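Local coordinates for protein succinate-acetate/proton symporter SatP (Escherichia coli K-12, PDB 5ZUG) that forms a hexameric membrane channel that probably carries acetate, and perhaps succinate, across the bacterial inner membrane, at residues G15-G20 and L169-V174; I50-A55 and T69-Y74; G75-T80 and V103-W108. One frame throughout, in Å; residues are numbered along the deposited sequence.

Contact 1: residues G15-G20 and L169-V174. With BNG (nonyl beta-D-glucopyranoside), chain G.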
loop_
_atom_site.group_PDB
_atom_site.type_symbol
_atom_site.label_atom_id
_atom_site.label_comp_id
_atom_site.label_asym_id
_atom_site.label_seq_id
_atom_site.Cartn_x
_atom_site.Cartn_y
_atom_site.Cartn_z
ATOM N N GLY A 15 -19.634 -0.312 -2.936
ATOM C CA GLY A 15 -19.646 -0.891 -1.599
ATOM C C GLY A 15 -20.822 -1.815 -1.375
ATOM O O GLY A 15 -20.694 -2.864 -0.732
ATOM N N LEU A 16 -21.989 -1.430 -1.882
ATOM C CA LEU A 16 -23.180 -2.266 -1.789
ATOM C C LEU A 16 -23.025 -3.555 -2.579
ATOM O O LEU A 16 -23.524 -4.600 -2.153
ATOM C CB LEU A 16 -24.401 -1.486 -2.262
ATOM C CG LEU A 16 -24.984 -0.470 -1.268
ATOM C CD1 LEU A 16 -25.900 0.567 -1.934
ATOM C CD2 LEU A 16 -25.729 -1.244 -0.180
ATOM N N MET A 17 -22.413 -3.496 -3.765
ATOM C CA MET A 17 -22.173 -4.719 -4.518
ATOM C C MET A 17 -21.259 -5.664 -3.756
ATOM O O MET A 17 -21.533 -6.864 -3.634
ATOM C CB MET A 17 -21.550 -4.411 -5.875
ATOM C CG MET A 17 -22.491 -3.910 -6.911
ATOM S SD MET A 17 -23.989 -4.901 -7.084
ATOM C CE MET A 17 -23.399 -6.589 -7.245
ATOM N N GLY A 18 -20.124 -5.139 -3.290
ATOM C CA GLY A 18 -19.176 -5.955 -2.554
ATOM C C GLY A 18 -19.810 -6.593 -1.343
ATOM O O GLY A 18 -19.705 -7.802 -1.134
ATOM N N PHE A 19 -20.449 -5.777 -0.507
ATOM C CA PHE A 19 -21.157 -6.306 0.648
ATOM C C PHE A 19 -22.200 -7.337 0.241
ATOM O O PHE A 19 -22.198 -8.466 0.736
ATOM C CB PHE A 19 -21.823 -5.171 1.416
ATOM C CG PHE A 19 -22.834 -5.645 2.407
ATOM C CD1 PHE A 19 -22.452 -5.973 3.682
ATOM C CD2 PHE A 19 -24.170 -5.785 2.053
ATOM C CE1 PHE A 19 -23.380 -6.411 4.591
ATOM C CE2 PHE A 19 -25.099 -6.242 2.959
ATOM C CZ PHE A 19 -24.709 -6.537 4.230
ATOM N N GLY A 20 -23.107 -6.968 -0.657
ATOM C CA GLY A 20 -24.265 -7.812 -0.895
ATOM C C GLY A 20 -23.900 -9.162 -1.484
ATOM O O GLY A 20 -24.354 -10.208 -1.009
ATOM N N LEU A 169 -30.440 -2.365 -4.617
ATOM C CA LEU A 169 -30.250 -0.960 -4.283
ATOM C C LEU A 169 -29.081 -0.365 -5.070
ATOM O O LEU A 169 -29.191 0.716 -5.651
ATOM C CB LEU A 169 -29.987 -0.816 -2.786
ATOM C CG LEU A 169 -29.805 0.653 -2.407
ATOM C CD1 LEU A 169 -31.073 1.384 -2.860
ATOM C CD2 LEU A 169 -29.436 0.923 -0.934
ATOM N N ALA A 170 -27.951 -1.072 -5.098
ATOM C CA ALA A 170 -26.793 -0.614 -5.850
ATOM C C ALA A 170 -27.125 -0.450 -7.319
ATOM O O ALA A 170 -26.736 0.542 -7.942
ATOM C CB ALA A 170 -25.631 -1.591 -5.678
ATOM N N MET A 171 -27.782 -1.447 -7.915
ATOM C CA MET A 171 -28.102 -1.321 -9.335
ATOM C C MET A 171 -29.194 -0.284 -9.596
ATOM O O MET A 171 -29.193 0.346 -10.656
ATOM C CB MET A 171 -28.424 -2.686 -9.933
ATOM C CG MET A 171 -27.181 -3.583 -9.999
ATOM S SD MET A 171 -25.697 -2.852 -10.795
ATOM C CE MET A 171 -24.765 -2.162 -9.422
ATOM N N GLY A 172 -30.093 -0.045 -8.637
ATOM C CA GLY A 172 -30.984 1.094 -8.752
ATOM C C GLY A 172 -30.192 2.393 -8.838
ATOM O O GLY A 172 -30.324 3.131 -9.803
ATOM N N GLU A 173 -29.356 2.675 -7.840
ATOM C CA GLU A 173 -28.530 3.876 -7.843
ATOM C C GLU A 173 -27.755 4.033 -9.152
ATOM O O GLU A 173 -27.725 5.115 -9.751
ATOM C CB GLU A 173 -27.576 3.848 -6.646
ATOM C CG GLU A 173 -28.317 3.883 -5.305
ATOM C CD GLU A 173 -28.123 5.172 -4.513
ATOM O OE1 GLU A 173 -27.371 5.126 -3.507
ATOM O OE2 GLU A 173 -28.700 6.225 -4.885
ATOM N N VAL A 174 -27.069 2.987 -9.589
ATOM C CA VAL A 174 -26.280 3.152 -10.805
ATOM C C VAL A 174 -27.204 3.374 -12.000
ATOM O O VAL A 174 -26.981 4.289 -12.792
ATOM C CB VAL A 174 -25.286 1.969 -11.000
ATOM C CG1 VAL A 174 -25.998 0.721 -10.978
ATOM C CG2 VAL A 174 -24.528 2.062 -12.295
HETATM C C1 BNG G . -25.878 7.143 0.358
HETATM C C2 BNG G . -26.735 7.283 -0.886
HETATM C C3 BNG G . -26.660 8.682 -1.272
HETATM C C4 BNG G . -27.534 9.399 -0.320
HETATM C C5 BNG G . -26.960 9.317 1.102
HETATM C C6 BNG G . -27.928 8.793 2.085
HETATM C "C1'" BNG G . -25.341 5.789 2.064
HETATM C "C2'" BNG G . -24.926 4.367 1.697
HETATM C "C3'" BNG G . -24.485 3.634 2.954
HETATM C "C4'" BNG G . -24.918 2.154 2.821
HETATM C "C5'" BNG G . -23.867 1.275 3.497
HETATM C "C6'" BNG G . -24.435 -0.138 3.329
HETATM C "C7'" BNG G . -23.298 -1.150 3.405
HETATM C "C8'" BNG G . -23.663 -2.096 4.553
HETATM C "C9'" BNG G . -24.980 -2.785 4.218
HETATM O O1 BNG G . -26.298 6.127 1.109
HETATM O O2 BNG G . -26.288 6.508 -1.983
HETATM O O3 BNG G . -27.095 8.900 -2.625
HETATM O O4 BNG G . -27.642 10.736 -0.790
HETATM O O5 BNG G . -25.918 8.309 1.293
HETATM O O6 BNG G . -27.130 7.809 2.659
#
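Leu16 overlaps Ala170 and Leu169 where helices 12-31 and 149-179, the first and last of the six-helix bundle, run side by side. The two segments are nearly antiparallel, at 161°, with their axes 9.2 Å apart. Leu16 CB sits 3.6 Å from Ala170 CB. Its CD1 branch meets Leu169 CD2, while its CD2 branch turns to the detergent chain and lies 3.9 Å from BNG C6'. One leucine therefore serves both the helix packing and the ligand pocket. On another side of the contact two bent methionines cross at about a right angle. Met17 SD lies 3.7 Å from the Met171 CE methyl and also touches Ala170 CB. Phe111 and Met115 of a neighbouring subunit pack on this pair, so it also belongs to the hexamer interface. No hydrogen bond joins the two segments. Phe19 does not reach the 169-174 segment and faces the pocket instead. With Phe19 CG anti to the backbone N (chi1 166°), the ring swings toward the ligand, and BNG C9' sits over the centre of one face. An alanine at Phe19 is likely to leave that alkyl end without the flat surface it rests on. At the sugar end, BNG O2 is placed to donate to Glu173 OE1, but the modelled 2.3 Å is too short to trust in detail.

Contact 2: residues I50-A55 and T69-Y74. With BNG (nonyl beta-D-glucopyranoside), chain G.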
loop_
_atom_site.group_PDB
_atom_site.type_symbol
_atom_site.label_atom_id
_atom_site.label_comp_id
_atom_site.label_asym_id
_atom_site.label_seq_id
_atom_site.Cartn_x
_atom_site.Cartn_y
_atom_site.Cartn_z
ATOM N N ILE A 50 -11.979 -5.402 0.789
ATOM C CA ILE A 50 -11.178 -4.326 0.197
ATOM C C ILE A 50 -12.047 -3.337 -0.588
ATOM O O ILE A 50 -12.018 -2.127 -0.328
ATOM C CB ILE A 50 -10.054 -4.902 -0.687
ATOM C CG1 ILE A 50 -9.062 -5.754 0.141
ATOM C CG2 ILE A 50 -9.408 -3.802 -1.540
ATOM C CD1 ILE A 50 -8.277 -4.973 1.126
ATOM N N ALA A 51 -12.807 -3.817 -1.574
ATOM C CA ALA A 51 -13.566 -2.895 -2.409
ATOM C C ALA A 51 -14.540 -2.057 -1.580
ATOM O O ALA A 51 -14.758 -0.881 -1.870
ATOM C CB ALA A 51 -14.305 -3.664 -3.503
ATOM N N GLN A 52 -15.126 -2.642 -0.536
ATOM C CA GLN A 52 -16.047 -1.886 0.306
ATOM C C GLN A 52 -15.317 -0.855 1.153
ATOM O O GLN A 52 -15.901 0.162 1.529
ATOM C CB GLN A 52 -16.855 -2.828 1.188
ATOM C CG GLN A 52 -18.074 -2.163 1.737
ATOM C CD GLN A 52 -18.965 -3.055 2.535
ATOM O OE1 GLN A 52 -18.848 -4.260 2.492
ATOM N NE2 GLN A 52 -19.892 -2.462 3.249
ATOM N N ILE A 53 -14.086 -1.148 1.548
ATOM C CA ILE A 53 -13.268 -0.166 2.234
ATOM C C ILE A 53 -12.933 0.977 1.291
ATOM O O ILE A 53 -12.862 2.135 1.705
ATOM C CB ILE A 53 -12.022 -0.854 2.835
ATOM C CG1 ILE A 53 -12.440 -1.720 4.039
ATOM C CG2 ILE A 53 -10.949 0.159 3.219
ATOM C CD1 ILE A 53 -11.411 -2.653 4.487
ATOM N N PHE A 54 -12.700 0.677 0.012
ATOM C CA PHE A 54 -12.573 1.743 -0.985
ATOM C C PHE A 54 -13.814 2.635 -1.015
ATOM O O PHE A 54 -13.717 3.857 -0.879
ATOM C CB PHE A 54 -12.284 1.170 -2.379
ATOM C CG PHE A 54 -10.891 0.639 -2.534
ATOM C CD1 PHE A 54 -9.909 0.957 -1.634
ATOM C CD2 PHE A 54 -10.561 -0.151 -3.598
ATOM C CE1 PHE A 54 -8.635 0.470 -1.783
ATOM C CE2 PHE A 54 -9.284 -0.623 -3.752
ATOM C CZ PHE A 54 -8.321 -0.300 -2.845
ATOM N N ALA A 55 -14.988 2.031 -1.205
ATOM C CA ALA A 55 -16.249 2.759 -1.204
ATOM C C ALA A 55 -16.378 3.630 0.033
ATOM O O ALA A 55 -16.848 4.771 -0.042
ATOM C CB ALA A 55 -17.419 1.786 -1.294
ATOM N N THR A 69 -18.672 5.927 7.488
ATOM C CA THR A 69 -18.672 5.076 8.668
ATOM C C THR A 69 -19.160 3.657 8.353
ATOM O O THR A 69 -18.607 2.686 8.878
ATOM C CB THR A 69 -19.459 5.770 9.785
ATOM O OG1 THR A 69 -18.823 7.043 10.047
ATOM C CG2 THR A 69 -19.466 4.915 11.068
ATOM N N ALA A 70 -20.199 3.512 7.516
ATOM C CA ALA A 70 -20.753 2.194 7.190
ATOM C C ALA A 70 -19.845 1.335 6.300
ATOM O O ALA A 70 -19.379 0.275 6.720
ATOM C CB ALA A 70 -22.129 2.338 6.533
ATOM N N PHE A 71 -19.625 1.763 5.056
ATOM C CA PHE A 71 -18.857 0.969 4.099
ATOM C C PHE A 71 -17.493 0.587 4.653
ATOM O O PHE A 71 -17.012 -0.527 4.435
ATOM C CB PHE A 71 -18.652 1.753 2.804
ATOM C CG PHE A 71 -19.863 1.836 1.922
ATOM C CD1 PHE A 71 -20.571 0.702 1.557
ATOM C CD2 PHE A 71 -20.283 3.072 1.443
ATOM C CE1 PHE A 71 -21.688 0.812 0.728
ATOM C CE2 PHE A 71 -21.374 3.176 0.626
ATOM C CZ PHE A 71 -22.084 2.050 0.271
ATOM N N THR A 72 -16.825 1.528 5.317
ATOM C CA THR A 72 -15.486 1.272 5.840
ATOM C C THR A 72 -15.507 0.252 6.978
ATOM O O THR A 72 -14.569 -0.554 7.107
ATOM C CB THR A 72 -14.842 2.571 6.300
ATOM O OG1 THR A 72 -15.089 3.586 5.331
ATOM C CG2 THR A 72 -13.340 2.398 6.421
ATOM N N SER A 73 -16.535 0.298 7.850
ATOM C CA SER A 73 -16.618 -0.666 8.949
ATOM C C SER A 73 -16.944 -2.074 8.460
ATOM O O SER A 73 -16.345 -3.042 8.925
ATOM C CB SER A 73 -17.651 -0.219 9.973
ATOM O OG SER A 73 -17.197 0.941 10.611
ATOM N N TYR A 74 -17.871 -2.212 7.515
ATOM C CA TYR A 74 -18.271 -3.535 7.059
ATOM C C TYR A 74 -17.238 -4.175 6.151
ATOM O O TYR A 74 -17.181 -5.406 6.077
ATOM C CB TYR A 74 -19.607 -3.480 6.344
ATOM C CG TYR A 74 -20.749 -3.205 7.267
ATOM C CD1 TYR A 74 -20.993 -4.019 8.396
ATOM C CD2 TYR A 74 -21.569 -2.100 7.041
ATOM C CE1 TYR A 74 -22.061 -3.751 9.239
ATOM C CE2 TYR A 74 -22.622 -1.813 7.868
ATOM C CZ TYR A 74 -22.871 -2.625 8.963
ATOM O OH TYR A 74 -23.941 -2.256 9.749
HETATM C C1 BNG G . -25.878 7.143 0.358
HETATM C C2 BNG G . -26.735 7.283 -0.886
HETATM C C3 BNG G . -26.660 8.682 -1.272
HETATM C C4 BNG G . -27.534 9.399 -0.320
HETATM C C5 BNG G . -26.960 9.317 1.102
HETATM C C6 BNG G . -27.928 8.793 2.085
HETATM C "C1'" BNG G . -25.341 5.789 2.064
HETATM C "C2'" BNG G . -24.926 4.367 1.697
HETATM C "C3'" BNG G . -24.485 3.634 2.954
HETATM C "C4'" BNG G . -24.918 2.154 2.821
HETATM C "C5'" BNG G . -23.867 1.275 3.497
HETATM C "C6'" BNG G . -24.435 -0.138 3.329
HETATM C "C7'" BNG G . -23.298 -1.150 3.405
HETATM C "C8'" BNG G . -23.663 -2.096 4.553
HETATM C "C9'" BNG G . -24.980 -2.785 4.218
HETATM O O1 BNG G . -26.298 6.127 1.109
HETATM O O2 BNG G . -26.288 6.508 -1.983
HETATM O O3 BNG G . -27.095 8.900 -2.625
HETATM O O4 BNG G . -27.642 10.736 -0.790
HETATM O O5 BNG G . -25.918 8.309 1.293
HETATM O O6 BNG G . -27.130 7.809 2.659
#
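Phe71 and Ala55 make the main apolar contact between these two helices. The Ala55 CB methyl sits over one face of the Phe71 ring as a CH-pi contact, 4.3 Å from the centroid and 20° off the normal. The opposite face takes the alkyl chain of the bound detergent, with BNG C5' 3.6 Å from Phe71 CE1. Phe71 CG is anti to the carbonyl carbon (chi1 -75°), which lays the ring between Ala55 and the ligand. Ile53 CG1 meets the backbone at Thr72 O. Helices 38-58 and 65-86 form an antiparallel hairpin of the bundle. Here the segments 50-55 and 69-74 run at 158° to each other, with axes only 7.0 Å apart. The CA atoms of Ile53 and Thr72 come within 4.5 Å. Polar groups meet without bonding across the pair. Gln52 O and Phe71 O are two acceptors in simple contact. The extended Gln52 side chain runs past Phe71 to Tyr74, with Gln52 CG 3.3 Å from Phe71 O. The hydrogen bonds here stay within helix 65-86 or leave the pair. Thr72 OG1 hydrogen-bonds to Leu68 O, and Tyr74 OH pairs with Thr112 OG1. Ser73 OG donates to Thr69 O at 2.8 Å, nearly in line with the carbonyl. The same hydroxyl also hydrogen-bonds to Tyr47 OH of a neighbouring subunit.

Contact 3: residues G75-T80 and V103-W108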
loop_
_atom_site.group_PDB
_atom_site.type_symbol
_atom_site.label_atom_id
_atom_site.label_comp_id
_atom_site.label_asym_id
_atom_site.label_seq_id
_atom_site.Cartn_x
_atom_site.Cartn_y
_atom_site.Cartn_z
ATOM N N GLY A 75 -16.495 -3.378 5.381
ATOM C CA GLY A 75 -15.331 -3.914 4.696
ATOM C C GLY A 75 -14.316 -4.459 5.676
ATOM O O GLY A 75 -13.726 -5.513 5.453
ATOM N N SER A 76 -14.111 -3.750 6.783
ATOM C CA SER A 76 -13.260 -4.255 7.858
ATOM C C SER A 76 -13.838 -5.499 8.521
ATOM O O SER A 76 -13.080 -6.404 8.882
ATOM C CB SER A 76 -13.009 -3.167 8.906
ATOM O OG SER A 76 -12.263 -2.098 8.361
ATOM N N PHE A 77 -15.164 -5.561 8.717
ATOM C CA PHE A 77 -15.761 -6.766 9.285
ATOM C C PHE A 77 -15.431 -7.984 8.438
ATOM O O PHE A 77 -15.012 -9.022 8.957
ATOM C CB PHE A 77 -17.273 -6.645 9.387
ATOM C CG PHE A 77 -17.967 -7.986 9.480
ATOM C CD1 PHE A 77 -18.055 -8.654 10.701
ATOM C CD2 PHE A 77 -18.522 -8.590 8.351
ATOM C CE1 PHE A 77 -18.689 -9.902 10.804
ATOM C CE2 PHE A 77 -19.148 -9.828 8.447
ATOM C CZ PHE A 77 -19.230 -10.487 9.689
ATOM N N TRP A 78 -15.643 -7.877 7.125
ATOM C CA TRP A 78 -15.339 -8.983 6.233
ATOM C C TRP A 78 -13.872 -9.382 6.299
ATOM O O TRP A 78 -13.551 -10.573 6.170
ATOM C CB TRP A 78 -15.749 -8.637 4.814
ATOM C CG TRP A 78 -17.205 -8.811 4.592
ATOM C CD1 TRP A 78 -18.118 -7.837 4.375
ATOM C CD2 TRP A 78 -17.940 -10.046 4.641
ATOM N NE1 TRP A 78 -19.372 -8.382 4.230
ATOM C CE2 TRP A 78 -19.294 -9.734 4.390
ATOM C CE3 TRP A 78 -17.575 -11.401 4.836
ATOM C CZ2 TRP A 78 -20.294 -10.713 4.329
ATOM C CZ3 TRP A 78 -18.568 -12.373 4.776
ATOM C CH2 TRP A 78 -19.910 -12.026 4.520
ATOM N N LEU A 79 -12.968 -8.411 6.470
ATOM C CA LEU A 79 -11.560 -8.740 6.654
ATOM C C LEU A 79 -11.326 -9.454 7.983
ATOM O O LEU A 79 -10.570 -10.436 8.038
ATOM C CB LEU A 79 -10.695 -7.485 6.575
ATOM C CG LEU A 79 -10.529 -6.915 5.180
ATOM C CD1 LEU A 79 -9.556 -5.768 5.177
ATOM C CD2 LEU A 79 -10.065 -8.017 4.273
ATOM N N THR A 80 -11.974 -8.994 9.062
ATOM C CA THR A 80 -11.795 -9.697 10.324
ATOM C C THR A 80 -12.372 -11.102 10.228
ATOM O O THR A 80 -11.801 -12.048 10.789
ATOM C CB THR A 80 -12.408 -8.941 11.520
ATOM O OG1 THR A 80 -13.816 -8.756 11.346
ATOM C CG2 THR A 80 -11.710 -7.610 11.760
ATOM N N VAL A 103 -20.739 -13.260 20.311
ATOM C CA VAL A 103 -20.659 -11.938 20.925
ATOM C C VAL A 103 -20.058 -10.942 19.936
ATOM O O VAL A 103 -20.456 -9.770 19.869
ATOM C CB VAL A 103 -19.858 -12.020 22.239
ATOM C CG1 VAL A 103 -19.718 -10.647 22.860
ATOM C CG2 VAL A 103 -20.514 -13.007 23.204
ATOM N N TYR A 104 -19.077 -11.404 19.162
ATOM C CA TYR A 104 -18.478 -10.613 18.096
ATOM C C TYR A 104 -19.518 -10.223 17.050
ATOM O O TYR A 104 -19.677 -9.034 16.738
ATOM C CB TYR A 104 -17.322 -11.424 17.514
ATOM C CG TYR A 104 -16.908 -11.191 16.087
ATOM C CD1 TYR A 104 -17.460 -11.948 15.063
ATOM C CD2 TYR A 104 -15.924 -10.273 15.759
ATOM C CE1 TYR A 104 -17.062 -11.784 13.753
ATOM C CE2 TYR A 104 -15.523 -10.106 14.450
ATOM C CZ TYR A 104 -16.089 -10.868 13.452
ATOM O OH TYR A 104 -15.684 -10.718 12.146
ATOM N N LEU A 105 -20.234 -11.209 16.489
ATOM C CA LEU A 105 -21.344 -10.890 15.587
ATOM C C LEU A 105 -22.454 -10.109 16.298
ATOM O O LEU A 105 -23.208 -9.370 15.652
ATOM C CB LEU A 105 -21.927 -12.151 14.949
ATOM C CG LEU A 105 -21.010 -12.928 14.014
ATOM C CD1 LEU A 105 -21.517 -14.359 13.851
ATOM C CD2 LEU A 105 -20.898 -12.213 12.696
ATOM N N GLY A 106 -22.580 -10.264 17.618
ATOM C CA GLY A 106 -23.580 -9.495 18.342
ATOM C C GLY A 106 -23.232 -8.020 18.410
ATOM O O GLY A 106 -24.104 -7.168 18.221
ATOM N N LEU A 107 -21.957 -7.696 18.664
ATOM C CA LEU A 107 -21.501 -6.306 18.581
ATOM C C LEU A 107 -21.721 -5.707 17.190
ATOM O O LEU A 107 -22.145 -4.554 17.072
ATOM C CB LEU A 107 -20.022 -6.199 18.967
ATOM C CG LEU A 107 -19.596 -5.899 20.401
ATOM C CD1 LEU A 107 -18.128 -6.138 20.591
ATOM C CD2 LEU A 107 -19.876 -4.432 20.669
ATOM N N TRP A 108 -21.407 -6.454 16.121
ATOM C CA TRP A 108 -21.678 -5.926 14.784
ATOM C C TRP A 108 -23.180 -5.726 14.588
ATOM O O TRP A 108 -23.608 -4.834 13.844
ATOM C CB TRP A 108 -21.079 -6.842 13.701
ATOM C CG TRP A 108 -19.549 -6.735 13.587
ATOM C CD1 TRP A 108 -18.626 -7.609 14.092
ATOM C CD2 TRP A 108 -18.795 -5.691 12.954
ATOM N NE1 TRP A 108 -17.355 -7.181 13.808
ATOM C CE2 TRP A 108 -17.426 -6.004 13.117
ATOM C CE3 TRP A 108 -19.141 -4.522 12.261
ATOM C CZ2 TRP A 108 -16.399 -5.188 12.608
ATOM C CZ3 TRP A 108 -18.123 -3.716 11.758
ATOM C CH2 TRP A 108 -16.770 -4.052 11.936
#
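Phe77 fills the apolar centre between the two segments. Its CB lies over the six-membered ring of Trp108, 3.6 Å from the centroid and almost on the ring normal. This is a CH-pi contact. The edge of the Phe77 ring points to the face of the Trp108 five-membered ring, an edge-to-face pair with centroids 4.7 Å apart and planes at 68°. Phe77 CG is anti to the backbone N (chi1 159°), which carries CD1 across to Trp108. Leu105 comes in at the ring edge, its CD2 methyl 3.7 Å from Phe77 CE1. Phe137 of helix 124-146 adds another edge-to-face partner for Phe77. Phe77, Tyr104 and Trp108 thus make an aromatic cluster between helices 65-86 and 98-117. The segments 75-80 and 103-108 run nearly antiparallel, their axes 12.4 Å apart at closest approach, and large side chains bridge that distance. The Tyr104 and Phe77 rings are near parallel but slid apart, so they barely overlap. The tyrosine hydroxyl reaches the polar edge, where Tyr104 OH donates to Thr80 OG1 at 2.8 Å. Thr80 OG1 approaches the Tyr104 ring in its plane. Thr80 OG1 in turn donates to Phe77 O at 2.7 Å, tilted out of the carbonyl plane. The two hydrogen bonds run in series, Tyr104 OH to Thr80 OG1 to Phe77 O. This pair of bonds gives both buried hydroxyls a partner and ties an otherwise apolar contact together at one point.

Contacts 1 and 2 line the same detergent site from different helices. Their centres are 12 Å apart, and they meet directly: Leu16 N lies 3.5 Å from Phe71 CE1, and Gly15 N lies 3.5 Å from Ala55 CB. Contact 3 follows contact 2 along helix 65-86, also 12 Å away, and Ser73 O touches Trp108 CH2 at 3.2 Å. It stands back from the ligand, with the Phe77 side chain about 9 Å from it. Contacts 1 and 3 lie on opposite sides of the chain's centre, 20 Å apart, yet Phe19 still packs on Trp78. Neighbouring subunits of the hexamer pack against all three.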